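Local coordinates for protein CbsA (Xanthomonas oryzae pv. oryzae, PDB 5XYH) that probably hydrolyses beta-1,4 linkages of cellulose and releases cellobiose from chain ends, as a family 6 exoglucanase (cellobiohydrolase) that attacks plant cell walls, at residues H101-N106 and D382-P387; P239-N244 and D270-A275; N143-D148 and N190-G195. All blocks are in the same frame, centred on the assembly; numbering follows the deposited sequence. Where two conformers were deposited one is given.

Contact 1: H101-N106 and D382-P387; sequences HALASN and DRYCDP
A carboxylate-to-backbone contact joins two surface loops: Asp-382, in the loop between strand 354-358 and helix 411-419, reaches into the turn at Leu-103 and Ala-104, which follows strand 86-92. The direct bond runs from Ala-104 N to Asp-382 OD2, 3.1 Å with an N-H...O angle of 156°, the donor standing above the carboxylate plane, 66° out of it. CG of Asp-382 lies opposite its backbone N (chi1 -161°), which carries the carboxylate across to the other loop. Its second oxygen serves its own segment: OD1 takes Tyr-384 N at 3.0 Å on the anti lone pair, an Asx turn leading into the 3-10 segment 383-385. A water bridges Ala-104 O (2.8 Å) and Asp-382 OD2 (2.7 Å), and another donates to OD1. Leu-103 crosses the aspartate at about a right angle, its CB 3.5 Å from Asp-382 OD1. Leu-103 CD1 touches Arg-383 CB (3.8 Å) and meets the Tyr-384 ring at its edge, 4.0 Å from Tyr-384 CD1. One residue past Tyr-384, Cys-385 forms a disulfide with Cys-335. With backbone N-H groups and water protons around both oxygens, the buried carboxylate is probably stabilised in its charged form without a cationic partner across the contact.

Contact 2: P239-N244 and D270-A275; sequences PLHEPN and DESTYA
Asp-270, the N-cap of helix 271-284, meets the loop 239-244 with one carboxylate oxygen and its own helix with the other. OD2 accepts from Glu-242 N at 3.1 Å (N-H...O 158°), on the anti side and tilted from the carboxylate plane. OD1 is gripped twice, by Thr-273 N at 2.8 Å, nearly along the C-O axis, and by Thr-273 OG1 at 2.7 Å from the syn side. A chi1 of 56° sets CG between the backbone N and the carbonyl carbon, from where both oxygens reach their donors; CB meanwhile rests 3.2 Å from Pro-239 O. Next, Glu-271 gives its backbone N to Pro-239 O (2.9 Å), a nearly straight bond that engages one of the N-H groups at the start of the helix. Its carboxylate turns elsewhere, to Thr-232 OG1. Ser-272 N then donates to Leu-240 O, 3.2 Å away in the carbonyl plane on a lone pair. The serine was modelled in two conformers; in the one given, OG adds a second, less certain bond to Leu-240 O, 3.0 Å away and 45° above that plane. The carbonyls of Pro-239 and Leu-240 thus accept from the N-H groups of Glu-271 and Ser-272 at the start of the helix, while Glu-242 N binds the cap residue Asp-270. Around this junction Leu-240 packs on Ile-295 and Tyr-357 of strands 292-296 and 354-358, Ala-275 touches Phe-293 and Ile-354 of the same strands, and Glu-242 is bound by the backbone N of Val-325 and Asp-326, just beyond helix 316-323.

Contact 3: N143-D148 and N190-G195; sequences NIIEPD and NYMDIG
Asn-143 and Asn-190 pair side by side, pointing the same way: Asn-143 ND2 donates to Asn-190 OD1 at 3.0 Å in a nearly straight bond, and the amide planes are only 13° apart. Beside this bond runs the parallel backbone pairing of strands 140-145 and 188-193, with Tyr-191 N to Asn-143 O and Ile-145 N to Tyr-191 O both 2.9 Å. The next bond, Asp-193 N to Ile-145 O, is weak at 3.4 Å, and there the strands give way to loops. Water takes over at that point: one accepts from Asp-148 N, and others lie near the carbonyls of Ile-145 and Glu-146. Asp-193 extends with CG anti to its backbone N (chi1 -178°), laying the carboxylate against Pro-147, whose CA is 3.4 Å from Asp-193 CG. OD2 also accepts from Gly-195 N (3.2 Å), an Asx turn, and OD1 from Thr-234 OG1. On the face shared by the asparagines, Ile-145 passes Met-192 at an oblique angle, Ile-145 CG2 3.9 Å from Met-192 SD, while Ile-145 CD1 sits 3.8 Å from Asn-190 OD1. The segments of the two strands diverge by 32°, the twist of a parallel sheet whose C-terminal ends in this family line the active-site cleft. The strands form a beta-alpha-beta crossover, in which helix 170-183 covers the face with Asn-143, Asn-190 and Met-192 through Leu-182 and Ile-175; strands 86-92 and 229-232 continue the sheet beyond the pair, and Tyr-191 on the other face reaches His-355 of strand 354-358.

How the contacts relate
Contact 3 is buried, between adjacent strands of the central sheet; contact 2 is partly buried and contact 1 lies at the surface. Their chemistry follows: repeated backbone bonds and apolar packing in contact 3, helix capping in contact 2, a water-bridged carboxylate in contact 1. An aspartate taking a backbone N-H from two or three residues further on occurs in all three; only in contacts 1 and 2 does it also take one across the contact. Loop 101-106 follows strand 86-92, which pairs with strand 140-145 of contact 3; their nearest atoms are about 5 Å apart. Tyr-274 of helix 271-284 joins contact 2 to the loop after strand 188-193, its OH 2.7 Å from Ile-194 O in a probable hydrogen bond.

Contact 1: H101-N106 and D382-P387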
ATOM      1  N   HIS A 101       5.289 -14.451   2.191  1.00 17.07           N
ATOM      2  CA  HIS A 101       6.541 -14.431   1.444  1.00 18.43           C
ATOM      3  C   HIS A 101       7.641 -13.651   2.160  1.00 18.33           C
ATOM      4  O   HIS A 101       8.804 -13.711   1.743  1.00 18.45           O
ATOM      5  CB  HIS A 101       6.300 -13.854   0.037  1.00 17.72           C
ATOM      6  CG  HIS A 101       7.501 -13.908  -0.858  1.00 18.76           C
ATOM      7  ND1 HIS A 101       8.199 -12.781  -1.232  1.00 18.80           N
ATOM      8  CD2 HIS A 101       8.135 -14.954  -1.442  1.00 20.12           C
ATOM      9  CE1 HIS A 101       9.211 -13.128  -2.006  1.00 19.90           C
ATOM     10  NE2 HIS A 101       9.196 -14.440  -2.150  1.00 20.82           N
ATOM     11  N   ALA A 102       7.308 -12.952   3.242  1.00 16.97           N
ATOM     12  CA  ALA A 102       8.295 -12.205   4.005  1.00 17.18           C
ATOM     13  C   ALA A 102       9.294 -13.140   4.682  1.00 16.14           C
ATOM     14  O   ALA A 102       8.965 -14.267   5.066  1.00 15.22           O
ATOM     15  CB  ALA A 102       7.600 -11.344   5.066  1.00 16.62           C
ATOM     16  N   LEU A 103      10.520 -12.643   4.849  1.00 15.80           N
ATOM     17  CA  LEU A 103      11.517 -13.366   5.638  1.00 16.71           C
ATOM     18  C   LEU A 103      11.143 -13.408   7.113  1.00 16.66           C
ATOM     19  O   LEU A 103      11.410 -14.409   7.791  1.00 17.04           O
ATOM     20  CB  LEU A 103      12.891 -12.724   5.464  1.00 15.32           C
ATOM     21  CG  LEU A 103      13.448 -12.840   4.045  1.00 15.25           C
ATOM     22  CD1 LEU A 103      14.837 -12.252   3.960  1.00 15.31           C
ATOM     23  CD2 LEU A 103      13.421 -14.303   3.568  1.00 17.97           C
ATOM     24  N   ALA A 104      10.530 -12.339   7.621  1.00 15.16           N
ATOM     25  CA  ALA A 104      10.107 -12.247   9.023  1.00 15.86           C
ATOM     26  C   ALA A 104       8.826 -11.410   9.073  1.00 15.89           C
ATOM     27  O   ALA A 104       8.873 -10.180   9.136  1.00 15.38           O
ATOM     28  CB  ALA A 104      11.200 -11.640   9.896  1.00 15.69           C
ATOM     29  N   SER A 105       7.684 -12.089   9.066  1.00 16.50           N
ATOM     30  CA  SER A 105       6.408 -11.407   9.238  1.00 16.34           C
ATOM     31  C   SER A 105       6.186 -11.045  10.701  1.00 16.24           C
ATOM     32  O   SER A 105       6.605 -11.766  11.608  1.00 16.21           O
ATOM     33  CB  SER A 105       5.248 -12.288   8.775  1.00 16.21           C
ATOM     34  OG  SER A 105       4.006 -11.720   9.186  1.00 15.88           O
ATOM     35  N   ASN A 106       5.481  -9.943  10.936  1.00 15.43           N
ATOM     36  CA  ASN A 106       5.098  -9.610  12.300  1.00 15.60           C
ATOM     37  C   ASN A 106       3.640  -9.950  12.591  1.00 15.89           C
ATOM     38  O   ASN A 106       3.135  -9.603  13.660  1.00 16.29           O
ATOM     39  CB  ASN A 106       5.364  -8.133  12.588  1.00 16.26           C
ATOM     40  CG  ASN A 106       6.806  -7.743  12.337  1.00 16.19           C
ATOM     41  OD1 ASN A 106       7.735  -8.502  12.635  1.00 16.51           O
ATOM     42  ND2 ASN A 106       7.001  -6.560  11.775  1.00 16.18           N
ATOM     43  N   ASP A 382      13.588  -8.465   9.444  1.00 13.98           N
ATOM     44  CA  ASP A 382      13.522  -8.949   8.072  1.00 14.10           C
ATOM     45  C   ASP A 382      14.793  -8.495   7.363  1.00 14.14           C
ATOM     46  O   ASP A 382      15.084  -7.297   7.330  1.00 14.13           O
ATOM     47  CB  ASP A 382      12.277  -8.389   7.384  1.00 13.99           C
ATOM     48  CG  ASP A 382      11.875  -9.174   6.138  1.00 14.54           C
ATOM     49  OD1 ASP A 382      12.697  -9.289   5.202  1.00 13.62           O
ATOM     50  OD2 ASP A 382      10.716  -9.653   6.096  1.00 15.32           O
ATOM     51  N   ARG A 383      15.570  -9.444   6.832  1.00 13.67           N
ATOM     52  CA  ARG A 383      16.815  -9.070   6.160  1.00 14.37           C
ATOM     53  C   ARG A 383      16.589  -8.169   4.946  1.00 13.98           C
ATOM     54  O   ARG A 383      17.522  -7.487   4.516  1.00 13.85           O
ATOM     55  CB  ARG A 383      17.602 -10.310   5.728  1.00 14.39           C
ATOM     56  CG  ARG A 383      17.898 -11.297   6.836  1.00 15.99           C
ATOM     57  CD  ARG A 383      18.894 -10.742   7.866  1.00 16.49           C
ATOM     58  NE  ARG A 383      20.132 -10.203   7.288  1.00 15.84           N
ATOM     59  CZ  ARG A 383      21.150 -10.936   6.848  1.00 16.62           C
ATOM     60  NH1 ARG A 383      21.087 -12.268   6.884  1.00 16.64           N
ATOM     61  NH2 ARG A 383      22.235 -10.332   6.366  1.00 17.03           N
ATOM     62  N   TYR A 384      15.378  -8.124   4.386  1.00 14.05           N
ATOM     63  CA  TYR A 384      15.191  -7.150   3.316  1.00 13.44           C
ATOM     64  C   TYR A 384      15.278  -5.716   3.822  1.00 13.27           C
ATOM     65  O   TYR A 384      15.343  -4.795   2.999  1.00 12.71           O
ATOM     66  CB  TYR A 384      13.860  -7.386   2.603  1.00 14.45           C
ATOM     67  CG  TYR A 384      13.999  -8.099   1.272  1.00 15.02           C
ATOM     68  CD1 TYR A 384      14.131  -9.484   1.215  1.00 15.76           C
ATOM     69  CD2 TYR A 384      13.981  -7.390   0.077  1.00 15.24           C
ATOM     70  CE1 TYR A 384      14.239 -10.140   0.011  1.00 16.00           C
ATOM     71  CE2 TYR A 384      14.089  -8.036  -1.139  1.00 15.35           C
ATOM     72  CZ  TYR A 384      14.223  -9.409  -1.166  1.00 16.42           C
ATOM     73  OH  TYR A 384      14.323 -10.058  -2.370  1.00 16.97           O
ATOM     74  N   CYS A 385      15.300  -5.512   5.147  1.00 12.18           N
ATOM     75  CA  CYS A 385      15.509  -4.212   5.779  1.00 13.46           C
ATOM     76  C   CYS A 385      16.962  -3.999   6.201  1.00 13.98           C
ATOM     77  O   CYS A 385      17.285  -2.961   6.795  1.00 13.53           O
ATOM     78  CB  CYS A 385      14.596  -4.058   7.013  1.00 13.82           C
ATOM     79  SG  CYS A 385      12.816  -4.360   6.683  1.00 15.49           S
ATOM     80  N   ASP A 386      17.820  -4.974   5.925  1.00 13.10           N
ATOM     81  CA  ASP A 386      19.239  -4.930   6.246  1.00 13.71           C
ATOM     82  C   ASP A 386      19.986  -4.356   5.042  1.00 14.27           C
ATOM     83  O   ASP A 386      20.015  -5.004   3.979  1.00 13.84           O
ATOM     84  CB  ASP A 386      19.713  -6.349   6.565  1.00 14.41           C
ATOM     85  CG  ASP A 386      21.194  -6.453   6.852  1.00 14.80           C
ATOM     86  OD1 ASP A 386      21.925  -5.468   6.659  1.00 14.85           O
ATOM     87  OD2 ASP A 386      21.627  -7.554   7.269  1.00 15.80           O
ATOM     88  N   PRO A 387      20.599  -3.170   5.147  1.00 14.18           N
ATOM     89  CA  PRO A 387      21.318  -2.599   3.982  1.00 14.89           C
ATOM     90  C   PRO A 387      22.387  -3.509   3.381  1.00 14.75           C
ATOM     91  O   PRO A 387      22.691  -3.365   2.187  1.00 14.64           O
ATOM     92  CB  PRO A 387      21.949  -1.320   4.546  1.00 15.29           C
ATOM     93  CG  PRO A 387      21.104  -0.963   5.714  1.00 15.34           C
ATOM     94  CD  PRO A 387      20.523  -2.227   6.275  1.00 14.55           C
TER
HETATM   95  O   HOH W   1      11.157  -9.967   2.924  1.00 16.12           O
HETATM   96  O   HOH W   2       8.734  -8.210   7.175  1.00 15.03           O

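Contact 2: P239-N244 and D270-A275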
ATOM      1  N   PRO A 239       6.779   4.131  -9.416  1.00 13.03           N
ATOM      2  CA  PRO A 239       6.299   5.466  -9.782  1.00 12.70           C
ATOM      3  C   PRO A 239       4.930   5.440 -10.454  1.00 13.46           C
ATOM      4  O   PRO A 239       4.500   4.442 -11.033  1.00 12.72           O
ATOM      5  CB  PRO A 239       7.380   5.993 -10.731  1.00 13.96           C
ATOM      6  CG  PRO A 239       8.178   4.814 -11.154  1.00 13.79           C
ATOM      7  CD  PRO A 239       8.077   3.808 -10.042  1.00 12.74           C
ATOM      8  N   LEU A 240       4.232   6.565 -10.320  1.00 13.64           N
ATOM      9  CA  LEU A 240       2.972   6.776 -11.029  1.00 14.19           C
ATOM     10  C   LEU A 240       3.179   6.680 -12.534  1.00 15.96           C
ATOM     11  O   LEU A 240       2.427   5.991 -13.237  1.00 16.02           O
ATOM     12  CB  LEU A 240       2.403   8.142 -10.642  1.00 14.66           C
ATOM     13  CG  LEU A 240       0.965   8.475 -11.029  1.00 15.55           C
ATOM     14  CD1 LEU A 240       0.027   7.410 -10.503  1.00 15.28           C
ATOM     15  CD2 LEU A 240       0.586   9.862 -10.497  1.00 16.50           C
ATOM     16  N   HIS A 241       4.210   7.356 -13.041  1.00 15.56           N
ATOM     17  CA  HIS A 241       4.587   7.288 -14.443  1.00 16.48           C
ATOM     18  C   HIS A 241       6.098   7.158 -14.558  1.00 15.78           C
ATOM     19  O   HIS A 241       6.852   7.682 -13.730  1.00 16.25           O
ATOM     20  CB  HIS A 241       4.165   8.532 -15.237  1.00 16.98           C
ATOM     21  CG  HIS A 241       2.719   8.887 -15.097  1.00 16.65           C
ATOM     22  ND1 HIS A 241       1.713   8.169 -15.704  1.00 18.13           N
ATOM     23  CD2 HIS A 241       2.113   9.905 -14.439  1.00 17.47           C
ATOM     24  CE1 HIS A 241       0.545   8.716 -15.412  1.00 17.13           C
ATOM     25  NE2 HIS A 241       0.760   9.770 -14.646  1.00 18.09           N
ATOM     26  N   GLU A 242       6.529   6.458 -15.597  1.00 16.18           N
ATOM     27  CA  GLU A 242       7.912   6.540 -16.032  1.00 14.83           C
ATOM     28  C   GLU A 242       7.937   7.428 -17.269  1.00 15.57           C
ATOM     29  O   GLU A 242       7.796   6.939 -18.404  1.00 14.78           O
ATOM     30  CB  GLU A 242       8.490   5.159 -16.315  1.00 14.87           C
ATOM     31  CG  GLU A 242       8.912   4.385 -15.051  1.00 15.14           C
ATOM     32  CD  GLU A 242      10.204   4.898 -14.416  1.00 14.58           C
ATOM     33  OE1 GLU A 242      10.782   5.897 -14.911  1.00 14.41           O
ATOM     34  OE2 GLU A 242      10.634   4.288 -13.406  1.00 13.21           O
ATOM     35  N   PRO A 243       8.114   8.739 -17.084  1.00 16.16           N
ATOM     36  CA  PRO A 243       7.902   9.678 -18.199  1.00 15.75           C
ATOM     37  C   PRO A 243       8.920   9.542 -19.318  1.00 15.92           C
ATOM     38  O   PRO A 243       8.628   9.926 -20.454  1.00 14.65           O
ATOM     39  CB  PRO A 243       8.008  11.045 -17.515  1.00 16.79           C
ATOM     40  CG  PRO A 243       8.990  10.775 -16.379  1.00 16.33           C
ATOM     41  CD  PRO A 243       8.626   9.410 -15.875  1.00 15.77           C
ATOM     42  N   ASN A 244      10.107   9.019 -19.052  1.00 15.54           N
ATOM     43  CA  ASN A 244      11.097   8.927 -20.114  1.00 15.52           C
ATOM     44  C   ASN A 244      11.082   7.580 -20.813  1.00 15.89           C
ATOM     45  O   ASN A 244      11.841   7.389 -21.766  1.00 16.79           O
ATOM     46  CB  ASN A 244      12.496   9.210 -19.566  1.00 16.19           C
ATOM     47  CG  ASN A 244      12.554  10.499 -18.788  1.00 17.21           C
ATOM     48  OD1 ASN A 244      12.078  11.536 -19.255  1.00 17.91           O
ATOM     49  ND2 ASN A 244      13.108  10.443 -17.590  1.00 16.26           N
ATOM     50  N   ASP A 270       5.101   1.214 -14.519  1.00 14.15           N
ATOM     51  CA  ASP A 270       4.584   2.177 -13.558  1.00 13.73           C
ATOM     52  C   ASP A 270       3.174   1.772 -13.126  1.00 15.01           C
ATOM     53  O   ASP A 270       2.556   0.852 -13.687  1.00 13.89           O
ATOM     54  CB  ASP A 270       4.624   3.610 -14.123  1.00 14.53           C
ATOM     55  CG  ASP A 270       3.874   3.760 -15.458  1.00 15.94           C
ATOM     56  OD1 ASP A 270       2.726   3.284 -15.579  1.00 16.07           O
ATOM     57  OD2 ASP A 270       4.433   4.385 -16.382  1.00 17.04           O
ATOM     58  N   GLU A 271       2.671   2.472 -12.104  1.00 13.50           N
ATOM     59  CA  GLU A 271       1.389   2.106 -11.511  1.00 13.96           C
ATOM     60  C   GLU A 271       0.207   2.519 -12.379  1.00 14.34           C
ATOM     61  O   GLU A 271      -0.848   1.877 -12.321  1.00 14.15           O
ATOM     62  CB  GLU A 271       1.270   2.711 -10.110  1.00 13.12           C
ATOM     63  CG  GLU A 271       2.306   2.093  -9.138  1.00 12.94           C
ATOM     64  CD  GLU A 271       2.189   0.581  -9.074  1.00 12.85           C
ATOM     65  OE1 GLU A 271       1.182   0.082  -8.515  1.00 12.56           O
ATOM     66  OE2 GLU A 271       3.102  -0.115  -9.570  1.00 13.00           O
ATOM     67  N   SER A 272       0.351   3.582 -13.172  0.57 14.63           N
ATOM     68  CA  SER A 272      -0.729   3.961 -14.079  0.57 15.08           C
ATOM     69  C   SER A 272      -0.972   2.871 -15.114  0.57 15.05           C
ATOM     70  O   SER A 272      -2.112   2.453 -15.335  0.57 15.68           O
ATOM     71  CB  SER A 272      -0.412   5.291 -14.755  0.57 15.39           C
ATOM     72  OG  SER A 272      -0.491   6.352 -13.821  0.57 15.55           O
ATOM     73  N   THR A 273       0.098   2.389 -15.752  1.00 14.84           N
ATOM     74  CA  THR A 273      -0.045   1.282 -16.693  1.00 14.91           C
ATOM     75  C   THR A 273      -0.608   0.037 -15.998  1.00 15.85           C
ATOM     76  O   THR A 273      -1.506  -0.631 -16.533  1.00 15.03           O
ATOM     77  CB  THR A 273       1.312   0.978 -17.347  1.00 14.89           C
ATOM     78  OG1 THR A 273       1.886   2.194 -17.857  1.00 17.08           O
ATOM     79  CG2 THR A 273       1.173  -0.037 -18.480  1.00 15.72           C
ATOM     80  N   TYR A 274      -0.122  -0.260 -14.787  1.00 13.99           N
ATOM     81  CA  TYR A 274      -0.574  -1.443 -14.051  1.00 14.75           C
ATOM     82  C   TYR A 274      -2.080  -1.394 -13.780  1.00 14.67           C
ATOM     83  O   TYR A 274      -2.798  -2.380 -14.007  1.00 14.53           O
ATOM     84  CB  TYR A 274       0.216  -1.567 -12.744  1.00 13.89           C
ATOM     85  CG  TYR A 274      -0.063  -2.827 -11.938  1.00 14.12           C
ATOM     86  CD1 TYR A 274      -0.140  -4.069 -12.556  1.00 14.15           C
ATOM     87  CD2 TYR A 274      -0.242  -2.772 -10.552  1.00 13.53           C
ATOM     88  CE1 TYR A 274      -0.405  -5.226 -11.825  1.00 15.25           C
ATOM     89  CE2 TYR A 274      -0.490  -3.927  -9.802  1.00 13.34           C
ATOM     90  CZ  TYR A 274      -0.572  -5.149 -10.449  1.00 13.95           C
ATOM     91  OH  TYR A 274      -0.823  -6.285  -9.735  1.00 13.46           O
ATOM     92  N   ALA A 275      -2.575  -0.259 -13.274  1.00 14.16           N
ATOM     93  CA  ALA A 275      -3.996  -0.156 -12.939  1.00 14.39           C
ATOM     94  C   ALA A 275      -4.878  -0.333 -14.174  1.00 15.03           C
ATOM     95  O   ALA A 275      -5.950  -0.945 -14.100  1.00 14.74           O
ATOM     96  CB  ALA A 275      -4.285   1.190 -12.272  1.00 13.58           C
TER

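Contact 3: N143-D148 and N190-G195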
ATOM      1  N   ASN A 143     -11.637   1.197   3.135  1.00 12.87           N
ATOM      2  CA  ASN A 143     -10.766   0.119   3.590  1.00 12.52           C
ATOM      3  C   ASN A 143      -9.800  -0.325   2.492  1.00 12.47           C
ATOM      4  O   ASN A 143     -10.217  -0.611   1.361  1.00 12.00           O
ATOM      5  CB  ASN A 143     -11.600  -1.079   4.040  1.00 12.83           C
ATOM      6  CG  ASN A 143     -12.344  -0.823   5.323  1.00 13.52           C
ATOM      7  OD1 ASN A 143     -11.843  -0.147   6.230  1.00 13.26           O
ATOM      8  ND2 ASN A 143     -13.560  -1.358   5.414  1.00 13.67           N
ATOM      9  N   ILE A 144      -8.517  -0.404   2.838  1.00 11.69           N
ATOM     10  CA  ILE A 144      -7.550  -1.167   2.066  1.00 11.86           C
ATOM     11  C   ILE A 144      -7.577  -2.590   2.609  1.00 11.54           C
ATOM     12  O   ILE A 144      -7.201  -2.833   3.761  1.00 11.96           O
ATOM     13  CB  ILE A 144      -6.144  -0.560   2.153  1.00 12.02           C
ATOM     14  CG1 ILE A 144      -6.158   0.844   1.526  1.00 11.31           C
ATOM     15  CG2 ILE A 144      -5.122  -1.484   1.465  1.00 11.15           C
ATOM     16  CD1 ILE A 144      -4.859   1.626   1.678  1.00 12.30           C
ATOM     17  N   ILE A 145      -8.019  -3.534   1.784  1.00 11.62           N
ATOM     18  CA  ILE A 145      -8.298  -4.895   2.237  1.00 11.68           C
ATOM     19  C   ILE A 145      -7.039  -5.758   2.112  1.00 11.38           C
ATOM     20  O   ILE A 145      -6.632  -6.127   1.005  1.00 12.06           O
ATOM     21  CB  ILE A 145      -9.463  -5.515   1.459  1.00 11.57           C
ATOM     22  CG1 ILE A 145     -10.747  -4.702   1.685  1.00 12.07           C
ATOM     23  CG2 ILE A 145      -9.640  -6.981   1.879  1.00 12.10           C
ATOM     24  CD1 ILE A 145     -11.267  -4.724   3.123  1.00 12.34           C
ATOM     25  N   GLU A 146      -6.444  -6.093   3.264  1.00 11.81           N
ATOM     26  CA  GLU A 146      -5.344  -7.034   3.495  1.00 11.18           C
ATOM     27  C   GLU A 146      -4.244  -6.948   2.445  1.00 11.29           C
ATOM     28  O   GLU A 146      -4.121  -7.834   1.585  1.00 12.05           O
ATOM     29  CB  GLU A 146      -5.885  -8.462   3.597  1.00 11.64           C
ATOM     30  CG  GLU A 146      -6.763  -8.716   4.842  1.00 11.30           C
ATOM     31  CD  GLU A 146      -5.991  -8.660   6.156  1.00 12.22           C
ATOM     32  OE1 GLU A 146      -4.735  -8.743   6.131  1.00 12.10           O
ATOM     33  OE2 GLU A 146      -6.653  -8.537   7.219  1.00 11.87           O
ATOM     34  N   PRO A 147      -3.403  -5.917   2.515  1.00 11.93           N
ATOM     35  CA  PRO A 147      -2.223  -5.865   1.647  1.00 11.37           C
ATOM     36  C   PRO A 147      -1.341  -7.091   1.836  1.00 12.29           C
ATOM     37  O   PRO A 147      -1.332  -7.726   2.894  1.00 11.69           O
ATOM     38  CB  PRO A 147      -1.497  -4.592   2.099  1.00 12.01           C
ATOM     39  CG  PRO A 147      -2.464  -3.817   2.888  1.00 11.51           C
ATOM     40  CD  PRO A 147      -3.495  -4.757   3.419  1.00 11.38           C
ATOM     41  N   ASP A 148      -0.619  -7.423   0.772  1.00 12.38           N
ATOM     42  CA  ASP A 148       0.389  -8.475   0.786  1.00 14.01           C
ATOM     43  C   ASP A 148      -0.223  -9.845   1.062  1.00 13.82           C
ATOM     44  O   ASP A 148       0.379 -10.687   1.727  1.00 14.49           O
ATOM     45  CB  ASP A 148       1.486  -8.154   1.803  1.00 14.48           C
ATOM     46  CG  ASP A 148       2.747  -8.940   1.555  1.00 17.01           C
ATOM     47  OD1 ASP A 148       3.009  -9.325   0.386  1.00 18.16           O
ATOM     48  OD2 ASP A 148       3.470  -9.180   2.542  1.00 18.03           O
ATOM     49  N   ASN A 190     -14.807  -0.740   0.199  1.00 12.08           N
ATOM     50  CA  ASN A 190     -13.747  -1.742   0.274  1.00 12.90           C
ATOM     51  C   ASN A 190     -12.967  -1.778  -1.028  1.00 12.74           C
ATOM     52  O   ASN A 190     -13.544  -2.035  -2.088  1.00 12.32           O
ATOM     53  CB  ASN A 190     -14.309  -3.133   0.565  1.00 12.55           C
ATOM     54  CG  ASN A 190     -14.990  -3.213   1.906  1.00 14.27           C
ATOM     55  OD1 ASN A 190     -14.481  -2.713   2.914  1.00 13.61           O
ATOM     56  ND2 ASN A 190     -16.165  -3.846   1.933  1.00 14.53           N
ATOM     57  N   TYR A 191     -11.652  -1.579  -0.936  1.00 11.80           N
ATOM     58  CA  TYR A 191     -10.754  -1.683  -2.083  1.00 11.53           C
ATOM     59  C   TYR A 191      -9.766  -2.824  -1.861  1.00 11.43           C
ATOM     60  O   TYR A 191      -9.001  -2.814  -0.890  1.00 11.35           O
ATOM     61  CB  TYR A 191     -10.029  -0.361  -2.322  1.00 11.79           C
ATOM     62  CG  TYR A 191     -10.958   0.724  -2.853  1.00 12.21           C
ATOM     63  CD1 TYR A 191     -11.751   1.466  -1.980  1.00 12.53           C
ATOM     64  CD2 TYR A 191     -11.047   0.992  -4.222  1.00 12.10           C
ATOM     65  CE1 TYR A 191     -12.598   2.442  -2.453  1.00 12.50           C
ATOM     66  CE2 TYR A 191     -11.891   1.980  -4.703  1.00 12.33           C
ATOM     67  CZ  TYR A 191     -12.661   2.702  -3.809  1.00 13.03           C
ATOM     68  OH  TYR A 191     -13.502   3.696  -4.261  1.00 14.06           O
ATOM     69  N   MET A 192      -9.787  -3.796  -2.771  1.00 11.02           N
ATOM     70  CA  MET A 192      -8.934  -4.973  -2.696  1.00 11.63           C
ATOM     71  C   MET A 192      -7.488  -4.612  -3.048  1.00 11.55           C
ATOM     72  O   MET A 192      -7.220  -4.097  -4.139  1.00 10.30           O
ATOM     73  CB  MET A 192      -9.454  -6.039  -3.662  1.00 11.42           C
ATOM     74  CG  MET A 192     -10.818  -6.601  -3.332  1.00 12.80           C
ATOM     75  SD  MET A 192     -10.800  -7.519  -1.801  1.00 20.04           S
ATOM     76  CE  MET A 192      -9.678  -8.847  -2.215  1.00 15.17           C
ATOM     77  N   ASP A 193      -6.551  -4.904  -2.147  1.00 11.25           N
ATOM     78  CA  ASP A 193      -5.141  -4.728  -2.460  1.00 10.89           C
ATOM     79  C   ASP A 193      -4.733  -5.713  -3.544  1.00 11.44           C
ATOM     80  O   ASP A 193      -5.064  -6.899  -3.468  1.00 11.76           O
ATOM     81  CB  ASP A 193      -4.269  -4.948  -1.228  1.00 11.77           C
ATOM     82  CG  ASP A 193      -2.793  -4.711  -1.522  1.00 12.60           C
ATOM     83  OD1 ASP A 193      -2.357  -3.544  -1.409  1.00 12.06           O
ATOM     84  OD2 ASP A 193      -2.086  -5.678  -1.899  1.00 13.21           O
ATOM     85  N   ILE A 194      -4.000  -5.240  -4.545  1.00 11.37           N
ATOM     86  CA  ILE A 194      -3.606  -6.154  -5.616  1.00 11.72           C
ATOM     87  C   ILE A 194      -2.161  -5.883  -6.037  1.00 12.00           C
ATOM     88  O   ILE A 194      -1.830  -5.844  -7.229  1.00 12.21           O
ATOM     89  CB  ILE A 194      -4.626  -6.087  -6.783  1.00 11.84           C
ATOM     90  CG1 ILE A 194      -4.468  -7.262  -7.762  1.00 11.73           C
ATOM     91  CG2 ILE A 194      -4.630  -4.725  -7.496  1.00 11.62           C
ATOM     92  CD1 ILE A 194      -5.686  -7.438  -8.651  1.00 11.50           C
ATOM     93  N   GLY A 195      -1.281  -5.710  -5.040  1.00 11.95           N
ATOM     94  CA  GLY A 195       0.149  -5.646  -5.289  1.00 14.17           C
ATOM     95  C   GLY A 195       0.555  -4.419  -6.093  1.00 13.29           C
ATOM     96  O   GLY A 195      -0.123  -3.390  -6.090  1.00 12.05           O
TER
HETATM   97  O   HOH W   3      -6.055  -8.225  -1.132  1.00 14.73           O
HETATM   98  O   HOH W   4      -3.026  -8.379  -1.275  1.00 13.41           O
HETATM   99  O   HOH W   5       0.352  -5.648  -1.418  1.00 16.82           O